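Local coordinates for protein WipB (Legionella pneumophila, PDB 5NNY) that is a translocated Legionella effector, a Ser/Thr phosphatase that targets the host lysosomal nutrient-sensing machinery and is represented here by its phosphatase domain, at residues I193-D198 / N202-F207; Q165-I168 / A172-N175; Q25-I30 / K89-I94; L214-G219 / V281-W286; Y35-E40 / N76-Q81. One frame throughout, in Å; residues are numbered along the deposited sequence.

In the fold
Contacts 1 and 3 lie on the same mixed sheet, with centres about 19 Å apart, and meet through R92, whose guanidinium group reaches Y195 O of the hairpin in a weak hydrogen bond. Contact 4 packs two helices near contact 1 (centres about 16 Å apart), I217 resting on I193 and V206. Contact 5 is nested in the chain loop that contact 3 closes, and the two touch where I30 meets Y35. Contact 2 is a helix-to-helix turn on the other side of the chain's centre from contacts 1 and 4; its nearest atoms come within about 8 Å of contact 5, and helix 64-79 of contact 5 also packs, through L68, on A167 and A172 of contact 2.

Contact 1: I193-D198 / N202-F207; sequences ISYSLD and NEIKVF
S194 with F207, S196 with K205 and D198 with E203 are the hydrogen-bonded pairs of an antiparallel ladder, its two strand axes inclined at 162°. F207 N reaches S194 O at 2.8 Å from well above the carbonyl plane, whereas the two bonds between S196 and K205 lie in the plane of their acceptors. The K205 N to S196 O bond is nearly straight, with 178° at the hydrogen. In the non-hydrogen-bonded pairs the backbones close up further, and Y195 CA sits 3.0 Å from K205 O in a CA-H...O contact. N202, with positive phi, and E203 both face D198, which makes a G1 beta bulge at the turn of this hairpin. The hairpin belongs to the mixed sheet of the calcineurin-like phosphoesterase fold, where strand 203-208 goes on to pair with strand 301-306. On the face carrying Y195, L197, I204 and V206, CD1 of I204 comes to 3.7 Å from Y195 CB. The Y195 ring is carried off past it, toward helix 233-253, where its OH bonds D241. L197 slants across I204, its CD1 4.1 Å from I204 CB. On the other face, F207 turns the edge of its ring to the backbone of Y195 and S196, with CE1 3.9 Å from S196 N. S194 OG there bonds E123. Further along, a bend at chi2 (-91°) brings the E203 carboxylate back beside the strand, where one water donates both to its OE1 at 2.6 Å and to S196 O at 3.0 Å.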
# COMPACT_ATOMS: atom_id res chain seq x y z
N ILE A 193 -2.65 5.11 -9.92
CA ILE A 193 -2.83 4.10 -10.95
C ILE A 193 -1.47 3.95 -11.63
O ILE A 193 -0.59 4.81 -11.52
CB ILE A 193 -3.93 4.47 -11.98
CG1 ILE A 193 -3.66 5.85 -12.58
CG2 ILE A 193 -5.31 4.41 -11.36
CD1 ILE A 193 -4.62 6.24 -13.68
N SER A 194 -1.30 2.84 -12.35
CA SER A 194 -0.05 2.56 -13.04
C SER A 194 -0.34 1.85 -14.35
O SER A 194 -1.51 1.61 -14.70
CB SER A 194 0.90 1.75 -12.15
OG SER A 194 2.18 1.69 -12.76
N TYR A 195 0.72 1.49 -15.09
CA TYR A 195 0.50 0.86 -16.39
C TYR A 195 1.73 0.10 -16.86
O TYR A 195 2.86 0.35 -16.44
CB TYR A 195 0.08 1.90 -17.45
CG TYR A 195 1.15 2.94 -17.70
CD1 TYR A 195 2.22 2.66 -18.56
CD2 TYR A 195 1.10 4.18 -17.09
CE1 TYR A 195 3.21 3.59 -18.77
CE2 TYR A 195 2.08 5.12 -17.30
CZ TYR A 195 3.12 4.82 -18.15
OH TYR A 195 4.10 5.76 -18.35
N SER A 196 1.49 -0.83 -17.78
CA SER A 196 2.52 -1.44 -18.61
C SER A 196 2.15 -1.15 -20.05
O SER A 196 1.01 -1.41 -20.46
CB SER A 196 2.62 -2.95 -18.37
OG SER A 196 3.55 -3.52 -19.27
N LEU A 197 3.08 -0.59 -20.81
CA LEU A 197 2.76 -0.06 -22.13
C LEU A 197 3.54 -0.80 -23.21
O LEU A 197 4.73 -1.07 -23.05
CB LEU A 197 3.06 1.45 -22.17
CG LEU A 197 2.96 2.22 -23.49
CD1 LEU A 197 1.51 2.41 -23.93
CD2 LEU A 197 3.68 3.54 -23.35
N ASP A 198 2.86 -1.10 -24.31
CA ASP A 198 3.46 -1.72 -25.50
C ASP A 198 3.23 -0.74 -26.64
O ASP A 198 2.20 -0.80 -27.32
CB ASP A 198 2.85 -3.09 -25.79
CG ASP A 198 3.49 -3.80 -26.96
OD1 ASP A 198 4.20 -3.14 -27.75
OD2 ASP A 198 3.27 -5.03 -27.09
N ASN A 202 0.23 -0.48 -29.71
CA ASN A 202 -0.80 0.47 -29.31
C ASN A 202 -1.71 -0.18 -28.27
O ASN A 202 -2.94 -0.17 -28.39
CB ASN A 202 -1.59 0.97 -30.53
CG ASN A 202 -2.54 2.10 -30.20
OD1 ASN A 202 -2.30 2.89 -29.28
ND2 ASN A 202 -3.65 2.17 -30.93
N GLU A 203 -1.10 -0.79 -27.26
CA GLU A 203 -1.81 -1.50 -26.21
C GLU A 203 -1.27 -1.07 -24.85
O GLU A 203 -0.07 -0.80 -24.71
CB GLU A 203 -1.67 -3.02 -26.40
CG GLU A 203 -2.43 -3.88 -25.40
CD GLU A 203 -1.61 -4.24 -24.16
OE1 GLU A 203 -0.39 -3.93 -24.11
OE2 GLU A 203 -2.19 -4.84 -23.22
N ILE A 204 -2.15 -0.99 -23.86
CA ILE A 204 -1.75 -0.60 -22.51
C ILE A 204 -2.52 -1.43 -21.49
O ILE A 204 -3.70 -1.75 -21.69
CB ILE A 204 -1.94 0.91 -22.30
CG1 ILE A 204 -1.32 1.36 -20.96
CG2 ILE A 204 -3.43 1.30 -22.40
CD1 ILE A 204 -1.46 2.86 -20.72
N LYS A 205 -1.81 -1.86 -20.44
CA LYS A 205 -2.42 -2.51 -19.29
C LYS A 205 -2.40 -1.50 -18.16
O LYS A 205 -1.32 -1.01 -17.80
CB LYS A 205 -1.65 -3.77 -18.87
CG LYS A 205 -1.49 -4.82 -19.95
CD LYS A 205 -0.81 -6.06 -19.37
CE LYS A 205 -0.02 -6.80 -20.46
NZ LYS A 205 0.40 -8.16 -20.02
N VAL A 206 -3.57 -1.18 -17.60
CA VAL A 206 -3.69 -0.21 -16.51
C VAL A 206 -3.89 -0.98 -15.21
O VAL A 206 -4.75 -1.87 -15.14
CB VAL A 206 -4.83 0.79 -16.76
CG1 VAL A 206 -5.16 1.59 -15.50
CG2 VAL A 206 -4.44 1.74 -17.89
N PHE A 207 -3.10 -0.65 -14.19
CA PHE A 207 -3.16 -1.29 -12.88
C PHE A 207 -3.75 -0.32 -11.86
O PHE A 207 -3.42 0.87 -11.86
CB PHE A 207 -1.77 -1.74 -12.39
CG PHE A 207 -1.12 -2.79 -13.26
CD1 PHE A 207 -0.34 -2.43 -14.34
CD2 PHE A 207 -1.28 -4.14 -12.97
CE1 PHE A 207 0.26 -3.40 -15.14
CE2 PHE A 207 -0.68 -5.11 -13.76
CZ PHE A 207 0.09 -4.75 -14.85
O HOH W 1 1.28 -3.87 -22.18

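Contact 2: Q165-I168 / A172-N175; sequences QEAI and AISN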
# COMPACT_ATOMS: atom_id res chain seq x y z
N GLN A 165 0.30 0.53 16.50
CA GLN A 165 -0.00 1.56 17.50
C GLN A 165 0.28 1.08 18.91
O GLN A 165 0.86 1.81 19.72
CB GLN A 165 -1.47 1.96 17.38
CG GLN A 165 -1.78 2.64 16.09
CD GLN A 165 -3.27 2.84 15.91
OE1 GLN A 165 -4.06 1.91 16.08
NE2 GLN A 165 -3.66 4.05 15.56
N GLU A 166 -0.14 -0.14 19.23
CA GLU A 166 0.08 -0.66 20.57
C GLU A 166 1.56 -0.90 20.84
O GLU A 166 2.03 -0.72 21.97
CB GLU A 166 -0.68 -1.97 20.74
CG GLU A 166 -2.17 -1.80 20.61
CD GLU A 166 -2.86 -3.11 20.78
OE1 GLU A 166 -3.06 -3.83 19.77
OE2 GLU A 166 -3.15 -3.45 21.94
N ALA A 167 2.30 -1.36 19.83
CA ALA A 167 3.72 -1.57 20.06
C ALA A 167 4.43 -0.24 20.28
O ALA A 167 5.35 -0.14 21.10
CB ALA A 167 4.35 -2.34 18.90
N ILE A 168 4.00 0.80 19.57
CA ILE A 168 4.58 2.12 19.81
C ILE A 168 4.21 2.61 21.20
O ILE A 168 5.06 3.14 21.93
CB ILE A 168 4.14 3.11 18.73
CG1 ILE A 168 4.73 2.71 17.37
CG2 ILE A 168 4.59 4.50 19.09
CD1 ILE A 168 4.10 3.47 16.20
N ALA A 172 8.11 -0.13 22.46
CA ALA A 172 8.97 -1.08 21.76
C ALA A 172 9.30 -0.64 20.34
O ALA A 172 10.32 -1.09 19.78
CB ALA A 172 8.30 -2.45 21.73
N ILE A 173 8.47 0.20 19.73
CA ILE A 173 8.69 0.72 18.39
C ILE A 173 8.57 2.24 18.45
O ILE A 173 7.73 2.77 19.19
CB ILE A 173 7.68 0.13 17.37
CG1 ILE A 173 7.91 -1.38 17.22
CG2 ILE A 173 7.76 0.82 15.99
CD1 ILE A 173 6.90 -2.06 16.31
N SER A 174 9.41 2.94 17.70
CA SER A 174 9.42 4.40 17.75
C SER A 174 8.58 5.01 16.63
O SER A 174 8.56 4.51 15.50
CB SER A 174 10.84 4.96 17.67
OG SER A 174 11.36 4.89 16.35
N ASN A 175 7.87 6.09 16.95
CA ASN A 175 7.25 6.89 15.89
C ASN A 175 8.28 7.34 14.86
O ASN A 175 7.99 7.34 13.66
CB ASN A 175 6.55 8.13 16.47
CG ASN A 175 5.28 7.79 17.20
OD1 ASN A 175 4.42 7.06 16.69
ND2 ASN A 175 5.15 8.33 18.40
O HOH W 2 7.81 4.22 21.31
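A167 O is the acceptor that ties the helix to the chain beyond it. A172 N donates to it at 3.1 Å, almost in line with the carbonyl bond, and I173 N adds a weak second bond at 3.4 Å. The next carbonyl, I168 O, receives a water hydrogen bond at 3.0 Å. That same water donates to I173 O at 2.6 Å, and so bridges the last residue of 165-168 to the loop. I173 O also has I168 CA beside it in a CA-H...O contact of 3.3 Å, with 154° at the hydrogen. A172 O is bonded by K72 NZ, while S174, the N-cap residue of the following helix, uses its OG to hold the backbone N of E177.

The side chains fill in around this polar core. A167 CB meets I173 CD1 at 3.6 Å. I168 and I173 cross at about a right angle: CG1 of I168, set beside its own backbone N (chi1 -67°), lies 3.8 Å from I173 CG2, while its CG2 turns to N175. OD1 of N175 rests between the CG2 and CD1 methyls of I168, 3.5 Å from CG2.

This is the turn between helix 159-169 and helix 175-186. V178 of the second helix packs on both I168 and I173, and L68 of helix 64-79 lies against A167 and A172.

Contact 3: Q25-I30 / K89-I94; sequences QGIIAI and KLIRLI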
# COMPACT_ATOMS: atom_id res chain seq x y z
N GLN A 25 9.91 -15.32 -6.75
CA GLN A 25 10.04 -14.55 -7.97
C GLN A 25 11.45 -14.04 -8.19
O GLN A 25 11.66 -13.21 -9.09
CB GLN A 25 9.05 -13.37 -7.96
CG GLN A 25 7.60 -13.79 -8.19
CD GLN A 25 7.41 -14.52 -9.50
OE1 GLN A 25 7.89 -14.07 -10.54
NE2 GLN A 25 6.73 -15.65 -9.46
N GLY A 26 12.42 -14.51 -7.41
CA GLY A 26 13.81 -14.14 -7.63
C GLY A 26 14.16 -12.70 -7.34
O GLY A 26 15.12 -12.18 -7.92
N ILE A 27 13.42 -12.04 -6.46
CA ILE A 27 13.83 -10.70 -6.05
C ILE A 27 14.85 -10.76 -4.92
O ILE A 27 15.78 -9.95 -4.87
CB ILE A 27 12.62 -9.85 -5.64
CG1 ILE A 27 11.56 -9.87 -6.74
CG2 ILE A 27 13.07 -8.42 -5.32
CD1 ILE A 27 12.02 -9.17 -7.98
N ILE A 28 14.67 -11.67 -3.95
CA ILE A 28 15.53 -11.70 -2.77
C ILE A 28 16.05 -13.11 -2.55
O ILE A 28 15.42 -14.10 -2.93
CB ILE A 28 14.82 -11.22 -1.48
CG1 ILE A 28 13.71 -12.18 -1.11
CG2 ILE A 28 14.32 -9.79 -1.63
CD1 ILE A 28 12.98 -11.79 0.18
N ALA A 29 17.20 -13.17 -1.89
CA ALA A 29 17.77 -14.41 -1.39
C ALA A 29 17.79 -14.38 0.13
O ALA A 29 18.13 -13.36 0.74
CB ALA A 29 19.18 -14.64 -1.94
N ILE A 30 17.40 -15.50 0.72
CA ILE A 30 17.38 -15.67 2.17
C ILE A 30 17.59 -17.16 2.41
O ILE A 30 17.07 -17.99 1.66
CB ILE A 30 16.05 -15.17 2.80
CG1 ILE A 30 16.09 -15.20 4.34
CG2 ILE A 30 14.87 -16.01 2.33
CD1 ILE A 30 14.75 -14.75 4.99
N LYS A 89 13.70 -6.44 -12.22
CA LYS A 89 12.32 -6.90 -12.19
C LYS A 89 11.45 -5.89 -11.46
O LYS A 89 11.71 -5.57 -10.29
CB LYS A 89 12.24 -8.26 -11.49
CG LYS A 89 11.97 -9.45 -12.37
CD LYS A 89 11.16 -10.48 -11.61
CE LYS A 89 11.43 -11.89 -12.10
NZ LYS A 89 10.32 -12.84 -11.80
N LEU A 90 10.40 -5.39 -12.12
CA LEU A 90 9.46 -4.49 -11.46
C LEU A 90 8.44 -5.27 -10.64
O LEU A 90 7.86 -6.25 -11.11
CB LEU A 90 8.74 -3.61 -12.48
CG LEU A 90 7.65 -2.71 -11.87
CD1 LEU A 90 8.26 -1.68 -10.93
CD2 LEU A 90 6.84 -2.02 -12.93
N ILE A 91 8.22 -4.80 -9.40
CA ILE A 91 7.27 -5.38 -8.47
C ILE A 91 6.13 -4.39 -8.30
O ILE A 91 6.36 -3.26 -7.87
CB ILE A 91 7.91 -5.66 -7.10
CG1 ILE A 91 9.26 -6.37 -7.27
CG2 ILE A 91 6.98 -6.45 -6.23
CD1 ILE A 91 10.26 -6.04 -6.17
N ARG A 92 4.91 -4.80 -8.64
CA ARG A 92 3.72 -3.97 -8.43
C ARG A 92 2.90 -4.58 -7.31
O ARG A 92 2.48 -5.74 -7.41
CB ARG A 92 2.86 -3.85 -9.69
CG ARG A 92 3.45 -3.02 -10.80
CD ARG A 92 2.40 -2.79 -11.91
NE ARG A 92 2.94 -1.92 -12.96
CZ ARG A 92 3.67 -2.35 -13.98
NH1 ARG A 92 3.93 -3.64 -14.07
NH2 ARG A 92 4.14 -1.50 -14.89
N LEU A 93 2.65 -3.80 -6.26
CA LEU A 93 1.75 -4.20 -5.19
C LEU A 93 0.36 -3.60 -5.45
O LEU A 93 0.19 -2.38 -5.38
CB LEU A 93 2.29 -3.75 -3.83
CG LEU A 93 3.44 -4.56 -3.19
CD1 LEU A 93 4.70 -4.64 -4.05
CD2 LEU A 93 3.79 -3.99 -1.78
N ILE A 94 -0.62 -4.46 -5.72
CA ILE A 94 -1.97 -3.97 -5.98
C ILE A 94 -2.61 -3.41 -4.71
O ILE A 94 -3.63 -2.70 -4.79
CB ILE A 94 -2.80 -5.11 -6.64
CG1 ILE A 94 -3.71 -4.57 -7.72
CG2 ILE A 94 -3.58 -5.90 -5.60
CD1 ILE A 94 -3.04 -4.45 -9.07
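The carboxamide of Q25 meets K89 through its oxygen, with NZ 3.0 Å from OE1, and the two side chains cross at about a right angle. The other flat group, the R92 guanidinium, takes no part across the contact; L90 CD2 of its own segment lies 3.2 Å above the centre of one face, while its nitrogens form salt bridges with E123 and D5. The hydrogen bond of K89 NZ goes to the backbone O of Q25, at 3.0 Å, arriving somewhat tilted from the carbonyl plane. A slight bend at chi2 carries the lysine chain past I27 on its way there, K89 CB lying 3.6 Å from I27 CD1. I27 and I91 meet tip to tip, CG2 of I27 3.8 Å from CD1 of I91. Q25 directly follows helix 15-24, which a Schellman motif closes: G26, with positive phi, is the C-prime residue, its N bonded to V23 O, and I27 N is bonded to L22 O. The contact thus joins this helix end to strand 90-93 in the central sheet. The ammonium of K89, accepted by a carbonyl at the end of helix 15-24, is probably favoured by the negative end of the helix dipole.

Contact 4: L214-G219 / V281-W286; sequences LNHIRG and VAATVW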
# COMPACT_ATOMS: atom_id res chain seq x y z
N LEU A 214 -11.73 4.16 -17.95
CA LEU A 214 -11.19 5.42 -18.47
C LEU A 214 -11.87 6.64 -17.86
O LEU A 214 -11.26 7.72 -17.79
CB LEU A 214 -11.32 5.46 -20.00
CG LEU A 214 -10.57 4.39 -20.79
CD1 LEU A 214 -10.95 4.46 -22.28
CD2 LEU A 214 -9.07 4.57 -20.63
N ASN A 215 -13.13 6.51 -17.42
CA ASN A 215 -13.82 7.65 -16.84
C ASN A 215 -13.14 8.09 -15.54
O ASN A 215 -13.07 9.29 -15.26
CB ASN A 215 -15.29 7.30 -16.58
CG ASN A 215 -15.47 5.95 -15.91
OD1 ASN A 215 -14.95 4.94 -16.37
ND2 ASN A 215 -16.22 5.94 -14.79
N HIS A 216 -12.64 7.14 -14.75
CA HIS A 216 -11.91 7.50 -13.53
C HIS A 216 -10.63 8.24 -13.86
O HIS A 216 -10.26 9.21 -13.18
CB HIS A 216 -11.58 6.24 -12.71
CG HIS A 216 -12.76 5.58 -12.10
ND1 HIS A 216 -13.52 4.64 -12.76
CD2 HIS A 216 -13.33 5.73 -10.87
CE1 HIS A 216 -14.50 4.23 -11.98
NE2 HIS A 216 -14.41 4.87 -10.82
N ILE A 217 -9.90 7.78 -14.87
CA ILE A 217 -8.64 8.43 -15.24
C ILE A 217 -8.90 9.85 -15.72
O ILE A 217 -8.17 10.79 -15.39
CB ILE A 217 -7.90 7.58 -16.29
CG1 ILE A 217 -7.70 6.18 -15.74
CG2 ILE A 217 -6.58 8.22 -16.71
CD1 ILE A 217 -7.14 5.19 -16.76
N ARG A 218 -9.98 10.04 -16.48
CA ARG A 218 -10.36 11.39 -16.90
C ARG A 218 -10.70 12.25 -15.69
O ARG A 218 -10.33 13.43 -15.64
CB ARG A 218 -11.54 11.31 -17.88
CG ARG A 218 -11.98 12.67 -18.44
CD ARG A 218 -13.26 12.54 -19.26
NE ARG A 218 -13.04 11.76 -20.48
CZ ARG A 218 -12.66 12.29 -21.64
NH1 ARG A 218 -12.46 13.60 -21.73
NH2 ARG A 218 -12.47 11.52 -22.70
N GLY A 219 -11.42 11.69 -14.72
CA GLY A 219 -11.73 12.45 -13.52
C GLY A 219 -10.48 12.81 -12.73
O GLY A 219 -10.39 13.90 -12.17
N VAL A 281 -10.86 10.57 -6.30
CA VAL A 281 -9.86 9.74 -5.64
C VAL A 281 -10.54 8.67 -4.79
O VAL A 281 -10.19 7.49 -4.84
CB VAL A 281 -8.88 10.60 -4.80
CG1 VAL A 281 -7.93 9.72 -4.00
CG2 VAL A 281 -8.06 11.52 -5.70
N ALA A 282 -11.57 9.06 -4.02
CA ALA A 282 -12.33 8.06 -3.28
C ALA A 282 -12.94 7.03 -4.23
O ALA A 282 -12.87 5.82 -3.99
CB ALA A 282 -13.42 8.74 -2.43
N ALA A 283 -13.53 7.50 -5.33
CA ALA A 283 -14.13 6.59 -6.31
C ALA A 283 -13.09 5.61 -6.87
O ALA A 283 -13.38 4.43 -7.06
CB ALA A 283 -14.77 7.40 -7.43
N THR A 284 -11.86 6.07 -7.07
CA THR A 284 -10.83 5.20 -7.63
C THR A 284 -10.37 4.15 -6.61
O THR A 284 -10.28 2.96 -6.92
CB THR A 284 -9.65 6.05 -8.13
OG1 THR A 284 -10.09 6.88 -9.20
CG2 THR A 284 -8.51 5.16 -8.64
N VAL A 285 -10.05 4.56 -5.38
CA VAL A 285 -9.54 3.58 -4.42
C VAL A 285 -10.64 2.61 -4.01
O VAL A 285 -10.34 1.46 -3.65
CB VAL A 285 -8.89 4.26 -3.19
CG1 VAL A 285 -7.66 5.07 -3.62
CG2 VAL A 285 -9.89 5.12 -2.42
N TRP A 286 -11.91 3.04 -4.01
CA TRP A 286 -12.98 2.10 -3.65
C TRP A 286 -13.57 1.38 -4.85
O TRP A 286 -14.33 0.42 -4.67
CB TRP A 286 -14.11 2.82 -2.87
CG TRP A 286 -13.74 3.14 -1.40
CD1 TRP A 286 -13.33 4.34 -0.90
CD2 TRP A 286 -13.74 2.22 -0.30
NE1 TRP A 286 -13.08 4.23 0.46
CE2 TRP A 286 -13.32 2.94 0.84
CE3 TRP A 286 -14.05 0.87 -0.17
CZ2 TRP A 286 -13.22 2.34 2.09
CZ3 TRP A 286 -13.93 0.28 1.06
CH2 TRP A 286 -13.53 1.01 2.18
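H216 packs its imidazole against A283 and T284 in a small buried helix-to-helix contact, with no hydrogen bond crossing between the two segments. Helices 214-224 and 280-286 both belong to the calcineurin-like phosphoesterase domain, and they lie together near strand 190-198 of its central sheet: I217 touches I193 from one helix, and T284 touches I192 from the other. The helices come close at one point, where the CA atoms of H216 and T284 are 6.4 Å apart, and only 115 Å² of surface is buried between the segments.

The histidine ring carries the contact. CB of H216 is directed at the second helix, and with CG beside the backbone N (chi1 -69°) the side chain slides past T284 in the opposite direction. Its CD2 is the carbon that does most of the touching, 4.1 Å from A283 CB. Both ring nitrogens are engaged by residues close to the segments: G213 N donates to ND1, and NE2 bonds the backbone O of R288. Bonds on both sides of the imidazole should fix its rotation and satisfy both nitrogens of a buried ring. A283 O stands obliquely to the ring, 3.9 Å from NE2.

T284 is likewise held by its own helix, its OG1 bonded to V280 O one turn back. L220, one turn beyond H216, adds to the interface by packing on V281 and T284. The threonine hydroxyl meets the histidine as a plain packing contact, OG1 lying 3.8 Å from CD2.

Contact 5: Y35-E40 / N76-Q81; sequences YAKFAE and NALIAQ
L78 sits like a knob against the side of a neighbouring helix, part of the packing between helix 32-42 and helix 64-79, the latter within a predicted coiled-coil stretch. Its CB is directed at helix 32-42, and its methyls reach K37 and F38. CD1 sits at the peptide between these two and touches both, 3.5 Å from F38 N, 4.0 Å from F38 CB and 3.9 Å from K37 CB. CD2 lies along K37, 3.9 Å from its CB and 4.0 Å from its CD, and the two side chains cross at about a right angle. The first torsion of L78, with CG opposite its own carbonyl carbon (chi1 -65°), is what sends the methyls to the K37-F38 backbone.

K37 lends the aliphatic part of its side chain, CB to CD, to this contact; its far end leads off, and NZ makes a long, weak ion pair with E33. The F38 ring is buried, touching L16 and L19 of helix 15-24 and L111 of helix 105-117. There the edge of the ring receives I79 CD1, 4.5 Å from CE2, a looser touch than that of L78. The ring of Y75 also meets it, with the planes at about 55°.

Q81 folds back on its own segment: NE2 donates to A77 O at 3.1 Å, and OE1 bonds N34 of the other helix.

L78 also touches N34 and I41, so its neighbours on helix 32-42 are N34, K37, F38 and I41, a four-residue hole of the i, i+3, i+4, i+7 kind, as in knobs-into-holes packing.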
# COMPACT_ATOMS: atom_id res chain seq x y z
N TYR A 35 14.58 -18.11 6.57
CA TYR A 35 13.18 -18.18 6.19
C TYR A 35 12.36 -18.85 7.28
O TYR A 35 11.28 -18.37 7.65
CB TYR A 35 13.08 -18.93 4.87
CG TYR A 35 11.74 -18.88 4.19
CD1 TYR A 35 10.69 -19.68 4.63
CD2 TYR A 35 11.54 -18.09 3.08
CE1 TYR A 35 9.48 -19.67 3.99
CE2 TYR A 35 10.33 -18.06 2.43
CZ TYR A 35 9.30 -18.85 2.90
OH TYR A 35 8.08 -18.83 2.28
N ALA A 36 12.87 -19.96 7.82
CA ALA A 36 12.11 -20.67 8.85
C ALA A 36 11.99 -19.82 10.10
O ALA A 36 10.93 -19.78 10.73
CB ALA A 36 12.74 -22.02 9.18
N LYS A 37 13.07 -19.12 10.47
CA LYS A 37 13.00 -18.19 11.59
C LYS A 37 11.94 -17.11 11.33
O LYS A 37 11.17 -16.75 12.22
CB LYS A 37 14.36 -17.55 11.85
CG LYS A 37 15.38 -18.41 12.62
CD LYS A 37 16.72 -17.66 12.78
CE LYS A 37 17.72 -18.36 13.71
NZ LYS A 37 18.21 -19.66 13.16
N PHE A 38 11.91 -16.57 10.10
CA PHE A 38 10.94 -15.54 9.75
C PHE A 38 9.51 -16.05 9.93
O PHE A 38 8.67 -15.40 10.56
CB PHE A 38 11.18 -15.09 8.31
CG PHE A 38 10.38 -13.88 7.87
CD1 PHE A 38 9.01 -13.95 7.69
CD2 PHE A 38 11.04 -12.70 7.56
CE1 PHE A 38 8.29 -12.86 7.24
CE2 PHE A 38 10.35 -11.60 7.13
CZ PHE A 38 8.97 -11.67 6.96
N ALA A 39 9.22 -17.24 9.37
CA ALA A 39 7.88 -17.81 9.48
C ALA A 39 7.52 -18.07 10.95
O ALA A 39 6.36 -17.85 11.35
CB ALA A 39 7.77 -19.10 8.67
N GLU A 40 8.48 -18.54 11.74
CA GLU A 40 8.25 -18.76 13.17
C GLU A 40 7.87 -17.46 13.89
O GLU A 40 6.95 -17.45 14.72
CB GLU A 40 9.51 -19.35 13.84
CG GLU A 40 9.22 -19.84 15.27
CD GLU A 40 10.35 -20.62 15.87
OE1 GLU A 40 11.29 -20.99 15.13
OE2 GLU A 40 10.28 -20.85 17.10
N ASN A 76 14.65 -7.70 12.91
CA ASN A 76 15.54 -6.82 12.17
C ASN A 76 16.87 -7.50 11.84
O ASN A 76 17.49 -7.17 10.83
CB ASN A 76 15.78 -5.53 12.96
CG ASN A 76 14.56 -4.63 13.00
OD1 ASN A 76 13.61 -4.81 12.22
ND2 ASN A 76 14.57 -3.65 13.89
N ALA A 77 17.31 -8.45 12.68
CA ALA A 77 18.48 -9.25 12.32
C ALA A 77 18.21 -10.12 11.09
O ALA A 77 19.11 -10.35 10.27
CB ALA A 77 18.90 -10.13 13.50
N LEU A 78 16.98 -10.64 10.96
CA LEU A 78 16.66 -11.40 9.76
C LEU A 78 16.63 -10.49 8.54
O LEU A 78 17.16 -10.85 7.48
CB LEU A 78 15.32 -12.12 9.93
CG LEU A 78 15.23 -13.22 10.99
CD1 LEU A 78 13.82 -13.80 11.09
CD2 LEU A 78 16.25 -14.32 10.71
N ILE A 79 16.02 -9.31 8.66
CA ILE A 79 15.99 -8.36 7.54
C ILE A 79 17.41 -8.04 7.07
O ILE A 79 17.67 -7.93 5.87
CB ILE A 79 15.24 -7.09 7.96
CG1 ILE A 79 13.77 -7.40 8.29
CG2 ILE A 79 15.36 -6.00 6.88
CD1 ILE A 79 12.93 -7.92 7.10
N ALA A 80 18.33 -7.86 8.02
CA ALA A 80 19.72 -7.53 7.70
C ALA A 80 20.44 -8.65 6.97
O ALA A 80 21.53 -8.41 6.44
CB ALA A 80 20.48 -7.19 8.99
N GLN A 81 19.89 -9.84 6.97
CA GLN A 81 20.44 -10.97 6.24
C GLN A 81 19.71 -11.28 4.94
O GLN A 81 19.94 -12.33 4.34
CB GLN A 81 20.44 -12.21 7.14
CG GLN A 81 21.33 -12.04 8.36
CD GLN A 81 21.28 -13.25 9.25
OE1 GLN A 81 21.85 -14.29 8.93
NE2 GLN A 81 20.56 -13.13 10.38